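Local coordinates for protein OsmC family peroxiredoxin (Aquifex aeolicus, PDB 2E8E) that is of unproven function but, as an OsmC family protein, probably reduces peroxides with thiol chemistry, as its characterised relatives do, at residues D49-H52 with I53-K57. Sequence-based numbering, arbitrary orientation.
Sequences DVYH and ILKKK
V50 and L54 lie side by side on the last turns of helix 34-56, the long helix of this OsmC-like fold. They form an i to i+4 pair on its buried side. CG1 of V50 touches CD1 of L54 at 3.8 Å, and both side chains point the same way. In V50, CG1 anti to the backbone N (chi1 174°) sits beside the carbonyl carbon, on the side of the next turn, where L54 CD1 lies. L54 also rests on strand 60-72 through V61 and I64, while V50 meets A101 of helix 95-109. I53 packs on A101 and L104 of that same helix. D49 adds a polar link there, with OD2 hydrogen-bonded to the OG of S105.

Four backbone bonds cross from 49-52 to 53-56, among them L54 N to V50 O at 2.9 Å. K57 leaves helical geometry, yet its N continues the series to I53 O at 2.8 Å.

Y51 and H52 form a partly covered flank. Y51 packs on I64, both meet A14 of the second subunit, and H52 NE2 makes a weak hydrogen bond to E29 of that subunit.

The loose side is that of K55 and K56, both exposed. The aliphatic chain of K55 passes the Y51 ring obliquely, and CD comes no closer than 4.2 Å to CE2. The K55 chain then leads its end away from 49-52. Of the K56 side chain, CB alone comes near, at H52 O. On the packed side, CG1 of I53 lies 3.2 Å from D49 O, the oxygen that also takes the hydrogen bond of I53 N.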
ATOM      1  N   ASP A  49      -7.987  -6.263 -11.592  1.00 20.30           N
ATOM      2  CA  ASP A  49      -8.667  -5.709 -12.767  1.00 18.73           C
ATOM      3  C   ASP A  49      -8.292  -6.499 -14.016  1.00 19.17           C
ATOM      4  O   ASP A  49      -9.151  -6.883 -14.813  1.00 21.24           O
ATOM      5  CB  ASP A  49      -8.262  -4.254 -13.031  1.00 19.25           C
ATOM      6  CG  ASP A  49      -8.636  -3.307 -11.906  1.00 20.81           C
ATOM      7  OD1 ASP A  49      -9.687  -3.496 -11.258  1.00 22.59           O
ATOM      8  OD2 ASP A  49      -7.871  -2.342 -11.696  1.00 24.14           O
ATOM      9  N   VAL A  50      -6.992  -6.711 -14.193  1.00 19.31           N
ATOM     10  CA  VAL A  50      -6.499  -7.426 -15.360  1.00 21.60           C
ATOM     11  C   VAL A  50      -7.064  -8.839 -15.421  1.00 22.80           C
ATOM     12  O   VAL A  50      -7.472  -9.304 -16.487  1.00 24.28           O
ATOM     13  CB  VAL A  50      -4.955  -7.454 -15.367  1.00 19.32           C
ATOM     14  CG1 VAL A  50      -4.443  -8.333 -16.503  1.00 19.81           C
ATOM     15  CG2 VAL A  50      -4.426  -6.035 -15.525  1.00 19.38           C
ATOM     16  N   TYR A  51      -7.108  -9.515 -14.278  1.00 23.13           N
ATOM     17  CA  TYR A  51      -7.640 -10.872 -14.236  1.00 24.46           C
ATOM     18  C   TYR A  51      -9.086 -10.895 -14.723  1.00 24.51           C
ATOM     19  O   TYR A  51      -9.441 -11.672 -15.614  1.00 25.12           O
ATOM     20  CB  TYR A  51      -7.583 -11.428 -12.814  1.00 24.42           C
ATOM     21  CG  TYR A  51      -8.121 -12.835 -12.697  1.00 25.61           C
ATOM     22  CD1 TYR A  51      -7.292 -13.939 -12.892  1.00 25.56           C
ATOM     23  CD2 TYR A  51      -9.468 -13.062 -12.411  1.00 26.46           C
ATOM     24  CE1 TYR A  51      -7.796 -15.243 -12.803  1.00 29.93           C
ATOM     25  CE2 TYR A  51      -9.981 -14.355 -12.321  1.00 29.55           C
ATOM     26  CZ  TYR A  51      -9.141 -15.439 -12.517  1.00 29.84           C
ATOM     27  OH  TYR A  51      -9.653 -16.716 -12.426  1.00 31.86           O
ATOM     28  N   HIS A  52      -9.915 -10.041 -14.133  1.00 23.33           N
ATOM     29  CA  HIS A  52     -11.327  -9.969 -14.496  1.00 26.15           C
ATOM     30  C   HIS A  52     -11.569  -9.587 -15.948  1.00 25.09           C
ATOM     31  O   HIS A  52     -12.451 -10.145 -16.597  1.00 24.25           O
ATOM     32  CB  HIS A  52     -12.060  -8.986 -13.585  1.00 28.59           C
ATOM     33  CG  HIS A  52     -12.212  -9.469 -12.178  1.00 32.79           C
ATOM     34  ND1 HIS A  52     -12.695 -10.724 -11.875  1.00 35.37           N
ATOM     35  CD2 HIS A  52     -11.961  -8.866 -10.993  1.00 35.35           C
ATOM     36  CE1 HIS A  52     -12.734 -10.873 -10.563  1.00 36.67           C
ATOM     37  NE2 HIS A  52     -12.294  -9.760 -10.005  1.00 35.86           N
ATOM     38  N   ILE A  53     -10.791  -8.638 -16.459  1.00 23.88           N
ATOM     39  CA  ILE A  53     -10.951  -8.201 -17.841  1.00 24.47           C
ATOM     40  C   ILE A  53     -10.523  -9.293 -18.817  1.00 25.05           C
ATOM     41  O   ILE A  53     -11.232  -9.575 -19.785  1.00 26.68           O
ATOM     42  CB  ILE A  53     -10.157  -6.906 -18.103  1.00 23.54           C
ATOM     43  CG1 ILE A  53     -10.777  -5.760 -17.294  1.00 24.26           C
ATOM     44  CG2 ILE A  53     -10.164  -6.576 -19.594  1.00 23.50           C
ATOM     45  CD1 ILE A  53      -9.956  -4.481 -17.285  1.00 24.30           C
ATOM     46  N   LEU A  54      -9.376  -9.915 -18.561  1.00 23.51           N
ATOM     47  CA  LEU A  54      -8.898 -10.989 -19.426  1.00 26.45           C
ATOM     48  C   LEU A  54      -9.928 -12.113 -19.467  1.00 27.01           C
ATOM     49  O   LEU A  54     -10.169 -12.714 -20.517  1.00 26.58           O
ATOM     50  CB  LEU A  54      -7.561 -11.537 -18.923  1.00 25.00           C
ATOM     51  CG  LEU A  54      -6.336 -10.642 -19.122  1.00 23.20           C
ATOM     52  CD1 LEU A  54      -5.089 -11.363 -18.636  1.00 23.05           C
ATOM     53  CD2 LEU A  54      -6.196 -10.285 -20.592  1.00 24.49           C
ATOM     54  N   LYS A  55     -10.533 -12.390 -18.317  1.00 27.30           N
ATOM     55  CA  LYS A  55     -11.547 -13.430 -18.211  1.00 31.59           C
ATOM     56  C   LYS A  55     -12.762 -13.029 -19.044  1.00 32.73           C
ATOM     57  O   LYS A  55     -13.308 -13.837 -19.800  1.00 31.78           O
ATOM     58  CB  LYS A  55     -11.947 -13.614 -16.743  1.00 33.12           C
ATOM     59  CG  LYS A  55     -13.038 -14.642 -16.486  1.00 37.72           C
ATOM     60  CD  LYS A  55     -13.185 -14.890 -14.987  1.00 40.52           C
ATOM     61  CE  LYS A  55     -14.347 -15.815 -14.664  1.00 42.17           C
ATOM     62  NZ  LYS A  55     -15.664 -15.172 -14.934  1.00 43.04           N
ATOM     63  N   LYS A  56     -13.173 -11.772 -18.907  1.00 32.73           N
ATOM     64  CA  LYS A  56     -14.316 -11.256 -19.647  1.00 34.33           C
ATOM     65  C   LYS A  56     -14.042 -11.297 -21.150  1.00 33.97           C
ATOM     66  O   LYS A  56     -14.952 -11.523 -21.945  1.00 34.30           O
ATOM     67  CB  LYS A  56     -14.617  -9.819 -19.211  1.00 35.87           C
ATOM     68  CG  LYS A  56     -15.898  -9.241 -19.788  1.00 39.85           C
ATOM     69  CD  LYS A  56     -16.143  -7.828 -19.275  1.00 42.15           C
ATOM     70  CE  LYS A  56     -17.452  -7.261 -19.805  1.00 44.48           C
ATOM     71  NZ  LYS A  56     -17.473  -7.209 -21.292  1.00 45.48           N
ATOM     72  N   LYS A  57     -12.788 -11.081 -21.535  1.00 33.18           N
ATOM     73  CA  LYS A  57     -12.421 -11.092 -22.946  1.00 32.52           C
ATOM     74  C   LYS A  57     -12.121 -12.492 -23.476  1.00 31.59           C
ATOM     75  O   LYS A  57     -11.491 -12.658 -24.522  1.00 30.71           O
ATOM     76  CB  LYS A  57     -11.241 -10.150 -23.195  1.00 34.25           C
ATOM     77  CG  LYS A  57     -11.623  -8.683 -23.032  1.00 35.96           C
ATOM     78  CD  LYS A  57     -10.508  -7.741 -23.446  1.00 38.98           C
ATOM     79  CE  LYS A  57     -10.941  -6.295 -23.283  1.00 41.15           C
ATOM     80  NZ  LYS A  57     -12.207  -6.008 -24.019  1.00 44.22           N
TER